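Local coordinates for protein protoporphyrinogen oxidase (Exiguobacterium sibiricum, PDB 3LOV) that probably catalyses the FAD-dependent, oxygen-consuming oxidation of coproporphyrinogen III to coproporphyrin III in heme b biosynthesis, at residues Ile68-Ile73 with Gln227-Glu232; Arg142-Asp147 with Gln190-Glu195; Asp370-Val373 with Glu378-Gln381. All blocks are in the same frame, centred on the assembly; numbering follows the deposited sequence.

Contact 1. Residues Ile68-Ile73 with Gln227-Glu232; sequences ILTDLI and QFLSLE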
loop_
_atom_site.group_PDB
_atom_site.type_symbol
_atom_site.label_atom_id
_atom_site.label_comp_id
_atom_site.label_asym_id
_atom_site.label_seq_id
_atom_site.Cartn_x
_atom_site.Cartn_y
_atom_site.Cartn_z
ATOM N N ILE A 68 2.043 -11.842 9.598
ATOM C CA ILE A 68 1.093 -12.782 9.003
ATOM C C ILE A 68 1.509 -13.198 7.578
ATOM O O ILE A 68 1.385 -14.368 7.210
ATOM C CB ILE A 68 -0.374 -12.263 9.032
ATOM C CG1 ILE A 68 -1.338 -13.400 8.682
ATOM C CG2 ILE A 68 -0.576 -11.066 8.075
ATOM C CD1 ILE A 68 -2.809 -13.050 8.911
ATOM N N LEU A 69 2.095 -12.273 6.814
ATOM C CA LEU A 69 2.483 -12.565 5.444
ATOM C C LEU A 69 3.776 -13.407 5.447
ATOM O O LEU A 69 3.954 -14.290 4.597
ATOM C CB LEU A 69 2.652 -11.271 4.625
ATOM C CG LEU A 69 3.032 -11.418 3.130
ATOM C CD1 LEU A 69 2.352 -12.631 2.460
ATOM C CD2 LEU A 69 2.688 -10.147 2.341
ATOM N N THR A 70 4.683 -13.100 6.382
ATOM C CA THR A 70 5.879 -13.934 6.616
ATOM C C THR A 70 5.466 -15.361 6.933
ATOM O O THR A 70 5.970 -16.298 6.337
ATOM C CB THR A 70 6.723 -13.377 7.759
ATOM O OG1 THR A 70 6.908 -11.960 7.584
ATOM C CG2 THR A 70 8.114 -14.106 7.806
ATOM N N ASP A 71 4.480 -15.506 7.811
ATOM C CA ASP A 71 3.992 -16.819 8.204
ATOM C C ASP A 71 3.371 -17.608 7.035
ATOM O O ASP A 71 3.641 -18.820 6.862
ATOM C CB ASP A 71 2.968 -16.677 9.314
ATOM C CG ASP A 71 3.569 -16.217 10.613
ATOM O OD1 ASP A 71 4.766 -16.457 10.855
ATOM O OD2 ASP A 71 2.813 -15.623 11.403
ATOM N N LEU A 72 2.563 -16.921 6.221
ATOM C CA LEU A 72 1.994 -17.514 5.010
ATOM C C LEU A 72 3.116 -17.936 4.085
ATOM O O LEU A 72 3.086 -19.048 3.523
ATOM C CB LEU A 72 1.025 -16.536 4.303
ATOM C CG LEU A 72 0.304 -17.035 3.059
ATOM C CD1 LEU A 72 -0.540 -18.264 3.477
ATOM C CD2 LEU A 72 -0.589 -15.880 2.340
ATOM N N ILE A 73 4.106 -17.060 3.905
ATOM C CA ILE A 73 5.197 -17.340 2.985
ATOM C C ILE A 73 5.977 -18.585 3.477
ATOM O O ILE A 73 6.396 -19.433 2.667
ATOM C CB ILE A 73 6.149 -16.091 2.848
ATOM C CG1 ILE A 73 5.557 -15.021 1.933
ATOM C CG2 ILE A 73 7.583 -16.483 2.393
ATOM C CD1 ILE A 73 6.266 -13.658 2.025
ATOM N N GLN A 227 13.386 -2.225 7.271
ATOM C CA GLN A 227 12.133 -2.704 7.855
ATOM C C GLN A 227 11.249 -3.585 6.907
ATOM O O GLN A 227 10.195 -4.054 7.325
ATOM C CB GLN A 227 11.333 -1.495 8.382
ATOM C CG GLN A 227 12.069 -0.695 9.489
ATOM N N PHE A 228 11.681 -3.796 5.656
ATOM C CA PHE A 228 10.842 -4.411 4.608
ATOM C C PHE A 228 11.338 -5.792 4.133
ATOM O O PHE A 228 12.534 -6.045 4.127
ATOM C CB PHE A 228 10.713 -3.462 3.393
ATOM C CG PHE A 228 10.090 -2.116 3.732
ATOM C CD1 PHE A 228 8.711 -1.943 3.688
ATOM C CD2 PHE A 228 10.887 -1.046 4.138
ATOM C CE1 PHE A 228 8.118 -0.709 4.026
ATOM C CE2 PHE A 228 10.305 0.190 4.481
ATOM C CZ PHE A 228 8.914 0.356 4.409
ATOM N N LEU A 229 10.391 -6.657 3.729
ATOM C CA LEU A 229 10.680 -7.987 3.162
ATOM C C LEU A 229 10.131 -8.106 1.760
ATOM O O LEU A 229 8.983 -7.692 1.522
ATOM C CB LEU A 229 10.019 -9.095 4.010
ATOM C CG LEU A 229 10.650 -9.341 5.386
ATOM C CD1 LEU A 229 9.765 -10.271 6.213
ATOM C CD2 LEU A 229 12.109 -9.883 5.194
ATOM N N SER A 230 10.933 -8.675 0.853
ATOM C CA SER A 230 10.441 -9.178 -0.399
ATOM C C SER A 230 10.935 -10.603 -0.604
ATOM O O SER A 230 11.428 -11.219 0.311
ATOM C CB SER A 230 10.879 -8.311 -1.553
ATOM O OG SER A 230 10.094 -8.625 -2.709
ATOM N N LEU A 231 10.774 -11.128 -1.806
ATOM C CA LEU A 231 11.288 -12.440 -2.143
ATOM C C LEU A 231 12.269 -12.346 -3.306
ATOM O O LEU A 231 12.049 -11.624 -4.293
ATOM C CB LEU A 231 10.145 -13.404 -2.505
ATOM C CG LEU A 231 9.079 -13.651 -1.431
ATOM C CD1 LEU A 231 7.867 -14.301 -2.091
ATOM C CD2 LEU A 231 9.557 -14.555 -0.254
ATOM N N GLU A 232 13.305 -13.181 -3.196
ATOM C CA GLU A 232 14.379 -13.270 -4.165
ATOM C C GLU A 232 13.818 -13.622 -5.522
ATOM O O GLU A 232 14.309 -13.177 -6.553
ATOM C CB GLU A 232 15.373 -14.373 -3.718
ATOM C CG GLU A 232 16.718 -14.383 -4.458
ATOM C CD GLU A 232 16.612 -14.837 -5.900
ATOM O OE1 GLU A 232 15.871 -15.799 -6.198
ATOM O OE2 GLU A 232 17.278 -14.221 -6.750
#
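The hydroxyl of T70 is the polar atom at this interface: OG1 is hydrogen-bonded to the phenol OH of Y62, while on the strand side it meets a methyl group, with OG1 of T70 3.6 Å from CD1 of L229. The two side chains cross at about a right angle, so the leucine packs against an oxygen whose polar need is met by the tyrosine. The first torsion of T70 (chi1 -47°) sets OG1 beside the backbone N and brings it closer to CD1 of L229 than CG2 comes. One helical turn further on, the branch ends of I73 and L231 meet head-on. CG2 of I73 lies 3.8 Å from CD2 of L231, and CD1 of I73 is 4.1 Å from that same methyl, which therefore meets both branches of the isoleucine. L229 and L231 point toward the helix, whereas S230 between them points away and gives its OG to the carbonyl O of D60, the alternation expected of an extended strand. CA of T70 and CA of L229 are 8.4 Å apart, and no hydrogen bond crosses between the segments. Y62 and L82, on the flanking strands, extend the apolar layer around I73. Here helix 68-75 packs on one face of the three-stranded antiparallel sheet whose central strand is 228-231, beside the FAD-binding residues D60 and S61 of this amine-oxidase-type flavoprotein.

Contact 2. Residues Arg142-Asp147 with Gln190-Glu195; sequences RIPEQD and QFVANE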
loop_
_atom_site.group_PDB
_atom_site.type_symbol
_atom_site.label_atom_id
_atom_site.label_comp_id
_atom_site.label_asym_id
_atom_site.label_seq_id
_atom_site.Cartn_x
_atom_site.Cartn_y
_atom_site.Cartn_z
ATOM N N ARG A 142 -3.849 19.286 24.307
ATOM C CA ARG A 142 -4.576 18.177 24.946
ATOM C C ARG A 142 -4.370 16.909 24.142
ATOM O O ARG A 142 -4.458 16.935 22.904
ATOM C CB ARG A 142 -6.087 18.445 24.970
ATOM C CG ARG A 142 -6.510 19.642 25.775
ATOM C CD ARG A 142 -6.355 19.403 27.277
ATOM N NE ARG A 142 -6.781 20.590 28.029
ATOM C CZ ARG A 142 -5.987 21.593 28.415
ATOM N NH1 ARG A 142 -4.681 21.605 28.152
ATOM N NH2 ARG A 142 -6.508 22.609 29.081
ATOM N N ILE A 143 -4.096 15.806 24.830
ATOM C CA ILE A 143 -4.042 14.479 24.194
ATOM C C ILE A 143 -5.426 14.199 23.540
ATOM O O ILE A 143 -6.463 14.323 24.212
ATOM C CB ILE A 143 -3.733 13.367 25.249
ATOM C CG1 ILE A 143 -2.305 13.508 25.772
ATOM C CG2 ILE A 143 -3.964 11.959 24.656
ATOM C CD1 ILE A 143 -1.262 12.731 24.968
ATOM N N PRO A 144 -5.455 13.824 22.249
ATOM C CA PRO A 144 -6.787 13.554 21.666
ATOM C C PRO A 144 -7.397 12.274 22.232
ATOM O O PRO A 144 -6.741 11.235 22.263
ATOM C CB PRO A 144 -6.519 13.442 20.161
ATOM C CG PRO A 144 -5.047 13.054 20.073
ATOM C CD PRO A 144 -4.357 13.613 21.289
ATOM N N GLU A 145 -8.620 12.398 22.741
ATOM C CA GLU A 145 -9.415 11.257 23.202
ATOM C C GLU A 145 -10.083 10.539 22.042
ATOM O O GLU A 145 -10.055 9.329 21.976
ATOM C CB GLU A 145 -10.506 11.717 24.161
ATOM C CG GLU A 145 -9.996 12.098 25.539
ATOM C CD GLU A 145 -11.081 11.977 26.596
ATOM O OE1 GLU A 145 -11.376 10.830 27.019
ATOM O OE2 GLU A 145 -11.639 13.024 26.992
ATOM N N GLN A 146 -10.693 11.299 21.144
ATOM C CA GLN A 146 -11.288 10.766 19.913
ATOM C C GLN A 146 -10.261 10.911 18.781
ATOM O O GLN A 146 -9.442 11.845 18.786
ATOM C CB GLN A 146 -12.532 11.552 19.510
ATOM C CG GLN A 146 -13.307 12.271 20.643
ATOM C CD GLN A 146 -13.966 11.310 21.615
ATOM O OE1 GLN A 146 -13.882 11.486 22.839
ATOM N NE2 GLN A 146 -14.630 10.284 21.075
ATOM N N ASP A 147 -10.334 10.034 17.780
ATOM C CA ASP A 147 -9.450 10.130 16.626
ATOM C C ASP A 147 -9.564 11.480 15.923
ATOM O O ASP A 147 -10.648 12.012 15.804
ATOM C CB ASP A 147 -9.747 8.997 15.646
ATOM C CG ASP A 147 -8.596 8.756 14.683
ATOM O OD1 ASP A 147 -7.498 9.302 14.916
ATOM O OD2 ASP A 147 -8.768 8.017 13.696
ATOM N N GLN A 190 1.210 5.102 18.340
ATOM C CA GLN A 190 2.365 5.174 19.234
ATOM C C GLN A 190 2.805 6.625 19.500
ATOM O O GLN A 190 3.317 6.939 20.575
ATOM C CB GLN A 190 3.532 4.311 18.710
ATOM C CG GLN A 190 4.205 4.773 17.390
ATOM C CD GLN A 190 3.538 4.194 16.162
ATOM O OE1 GLN A 190 2.341 3.961 16.167
ATOM N NE2 GLN A 190 4.310 3.953 15.110
ATOM N N PHE A 191 2.586 7.524 18.540
ATOM C CA PHE A 191 2.835 8.954 18.803
ATOM C C PHE A 191 2.087 9.428 20.037
ATOM O O PHE A 191 2.662 10.100 20.918
ATOM C CB PHE A 191 2.425 9.865 17.634
ATOM C CG PHE A 191 3.280 9.718 16.396
ATOM C CD1 PHE A 191 4.396 8.879 16.374
ATOM C CD2 PHE A 191 2.963 10.443 15.244
ATOM C CE1 PHE A 191 5.169 8.744 15.209
ATOM C CE2 PHE A 191 3.727 10.320 14.080
ATOM C CZ PHE A 191 4.828 9.468 14.058
ATOM N N VAL A 192 0.801 9.102 20.080
ATOM C CA VAL A 192 -0.092 9.604 21.125
ATOM C C VAL A 192 0.187 8.877 22.465
ATOM O O VAL A 192 0.190 9.506 23.534
ATOM C CB VAL A 192 -1.582 9.451 20.709
ATOM C CG1 VAL A 192 -2.547 9.917 21.838
ATOM C CG2 VAL A 192 -1.846 10.213 19.395
ATOM N N ALA A 193 0.379 7.560 22.378
ATOM C CA ALA A 193 0.704 6.708 23.541
ATOM C C ALA A 193 1.983 7.238 24.217
ATOM O O ALA A 193 2.008 7.521 25.383
ATOM C CB ALA A 193 0.887 5.208 23.075
ATOM N N ASN A 194 3.013 7.452 23.422
ATOM C CA ASN A 194 4.270 7.947 23.944
ATOM C C ASN A 194 4.215 9.362 24.473
ATOM O O ASN A 194 4.824 9.640 25.508
ATOM C CB ASN A 194 5.374 7.746 22.919
ATOM C CG ASN A 194 5.682 6.263 22.702
ATOM O OD1 ASN A 194 5.904 5.828 21.593
ATOM N ND2 ASN A 194 5.700 5.509 23.765
ATOM N N GLU A 195 3.445 10.233 23.818
ATOM C CA GLU A 195 3.221 11.578 24.315
ATOM C C GLU A 195 2.561 11.544 25.696
ATOM O O GLU A 195 2.865 12.354 26.586
ATOM C CB GLU A 195 2.291 12.358 23.357
ATOM C CG GLU A 195 2.152 13.832 23.702
ATOM C CD GLU A 195 1.296 14.674 22.719
ATOM O OE1 GLU A 195 0.804 14.148 21.709
ATOM O OE2 GLU A 195 1.106 15.885 22.985
#
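Helix 189-198 is covered along one side by the irregular chain that joins helices 124-135 and 150-158, and I143 carries most of that cover. Its two branches do different work. CG2 of I143 sits 3.8 Å from CG1 of V192, where the side chains meet at a slant, while CD1 runs on to the next turn of the helix and lies 3.8 Å from CG of E195. The second torsion of I143 (chi2 -90°) swings CD1 toward the helix, although the CB itself does not point there; the same methyl is 3.8 Å from the carbonyl O of V192. The side chains of I143 and E195 lie alongside and run antiparallel, so CD1 of I143 follows the glutamate chain from CB, at 3.9 Å, to the carboxylate carbon CD, also at 3.9 Å. P144 adds a looser touch, the CD edge of its ring lying 4.2 Å from CG1 of V192.

V192 and E195 are three residues apart and both point toward the loop, which gives a ridge of two side chains on one helical face. E195 is extended, CG anti to the backbone N (chi1 -172°), and carries its carboxylate past the isoleucine to helix 150-158, where OE2 makes a salt bridge with R157 and OE1 a hydrogen bond with the OH of Y153. Y153 also touches P144 and V192. With no hydrogen bond between the segments, this is a loop packed on helix 189-198 by apolar contact, with helix 150-158 alongside through Y153 and R157, in a region of helices and loops without strands.

Contact 3. Residues Asp370-Val373 with Glu378-Gln381; sequences DHLV and EVLQ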
loop_
_atom_site.group_PDB
_atom_site.type_symbol
_atom_site.label_atom_id
_atom_site.label_comp_id
_atom_site.label_asym_id
_atom_site.label_seq_id
_atom_site.Cartn_x
_atom_site.Cartn_y
_atom_site.Cartn_z
ATOM N N ASP A 370 -3.519 12.984 -11.042
ATOM C CA ASP A 370 -2.969 11.729 -11.553
ATOM C C ASP A 370 -3.236 11.557 -13.051
ATOM O O ASP A 370 -3.222 10.425 -13.571
ATOM C CB ASP A 370 -3.549 10.534 -10.763
ATOM C CG ASP A 370 -5.059 10.435 -10.864
ATOM O OD1 ASP A 370 -5.646 11.286 -11.524
ATOM O OD2 ASP A 370 -5.670 9.519 -10.267
ATOM N N HIS A 371 -3.464 12.677 -13.742
ATOM C CA HIS A 371 -3.844 12.609 -15.156
ATOM C C HIS A 371 -2.769 11.944 -16.006
ATOM O O HIS A 371 -3.096 11.275 -16.966
ATOM C CB HIS A 371 -4.122 14.014 -15.720
ATOM C CG HIS A 371 -2.899 14.714 -16.205
ATOM N ND1 HIS A 371 -2.015 15.337 -15.348
ATOM C CD2 HIS A 371 -2.399 14.873 -17.454
ATOM C CE1 HIS A 371 -1.025 15.854 -16.054
ATOM N NE2 HIS A 371 -1.236 15.589 -17.332
ATOM N N LEU A 372 -1.491 12.164 -15.685
ATOM C CA LEU A 372 -0.398 11.494 -16.421
ATOM C C LEU A 372 -0.575 9.990 -16.526
ATOM O O LEU A 372 -0.111 9.411 -17.509
ATOM C CB LEU A 372 0.977 11.752 -15.819
ATOM C CG LEU A 372 1.746 12.963 -16.324
ATOM C CD1 LEU A 372 3.123 12.954 -15.688
ATOM C CD2 LEU A 372 1.835 12.964 -17.858
ATOM N N VAL A 373 -1.233 9.375 -15.538
ATOM C CA VAL A 373 -1.393 7.908 -15.510
ATOM C C VAL A 373 -2.297 7.409 -16.671
ATOM O O VAL A 373 -2.103 6.302 -17.199
ATOM C CB VAL A 373 -1.945 7.442 -14.153
ATOM C CG1 VAL A 373 -1.996 5.956 -14.104
ATOM C CG2 VAL A 373 -1.057 7.963 -13.023
ATOM N N GLU A 378 4.426 7.166 -24.174
ATOM C CA GLU A 378 5.463 8.099 -24.621
ATOM C C GLU A 378 5.395 9.395 -23.824
ATOM O O GLU A 378 6.431 9.934 -23.463
ATOM C CB GLU A 378 5.365 8.413 -26.130
ATOM C CG GLU A 378 5.132 7.178 -27.012
ATOM C CD GLU A 378 3.641 6.864 -27.156
ATOM O OE1 GLU A 378 2.945 7.682 -27.803
ATOM O OE2 GLU A 378 3.164 5.831 -26.608
ATOM N N VAL A 379 4.183 9.884 -23.549
ATOM C CA VAL A 379 4.015 11.087 -22.722
ATOM C C VAL A 379 4.428 10.861 -21.244
ATOM O O VAL A 379 5.077 11.704 -20.631
ATOM C CB VAL A 379 2.577 11.621 -22.814
ATOM C CG1 VAL A 379 2.350 12.688 -21.804
ATOM C CG2 VAL A 379 2.309 12.169 -24.204
ATOM N N LEU A 380 4.052 9.716 -20.690
ATOM C CA LEU A 380 4.439 9.321 -19.324
ATOM C C LEU A 380 5.963 9.143 -19.216
ATOM O O LEU A 380 6.613 9.652 -18.319
ATOM C CB LEU A 380 3.733 8.017 -18.978
ATOM C CG LEU A 380 3.757 7.435 -17.577
ATOM C CD1 LEU A 380 3.454 8.510 -16.500
ATOM C CD2 LEU A 380 2.731 6.313 -17.538
ATOM N N GLN A 381 6.531 8.432 -20.166
ATOM C CA GLN A 381 7.957 8.219 -20.186
ATOM C C GLN A 381 8.743 9.526 -20.310
ATOM O O GLN A 381 9.723 9.744 -19.595
ATOM C CB GLN A 381 8.306 7.332 -21.358
ATOM C CG GLN A 381 9.781 7.145 -21.527
ATOM C CD GLN A 381 10.076 5.909 -22.306
ATOM O OE1 GLN A 381 9.178 5.096 -22.556
ATOM N NE2 GLN A 381 11.336 5.750 -22.706
#
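L372 meets two consecutive residues of the helix, V379 and L380, with a different part of itself for each. Its methyl CD2 lies 4.0 Å from CG1 of V379, the two side chains crossing at an oblique angle. Nearer the backbone, CB of L372 is 4.1 Å from CD1 of L380, and that methyl is 3.8 Å from the carbonyl O of L372. L380 CD1 thus packs against both main chain and side chain of one residue. CG of L380 stands anti to its backbone N (chi1 -171°), which sends the branched end back toward the loop even though its CB does not point that way. The pair also marks the closest backbone approach, with CA of L372 and CA of L380 6.0 Å apart.

N of V373 is hydrogen-bonded to O of D370 at 3.0 Å, closing a beta turn with H371 and L372 at its centre, both with helical backbone angles. The turn is fixed to the sheet at both ends: OD2 of D370 accepts from the N of S309, and the O of V373 accepts from the NE of R405. On the helix side, OG of S376 bonds to the N of V379. V364 touches L372 and L380 alike, and L380 is further backed by A311, V313 and I403. No hydrogen bond joins the two segments, so van der Waals contact alone links them, while the hydrogen bonds at the edges probably position the turn.

Along the chain, contact 2 falls within the span bridged by contact 1, and contact 3 follows after both. Contact 1 joins helix 68-75 to the three-stranded antiparallel sheet, close to the FAD-binding residues. Contact 2 belongs to the helical region; its centre is about 30 Å from that of contact 1, though nearest atoms come within about 11 Å. Contact 3 joins the turn before helix 377-392 to the helix itself, over the seven-strand mixed sheet; it lies about 32 Å from contact 1 and 40 Å from contact 2, centre to centre, across the chain's centre from both. None of the three touches another, so they lie in separate parts of one flavoprotein fold, with contact 1 nearest the cofactor.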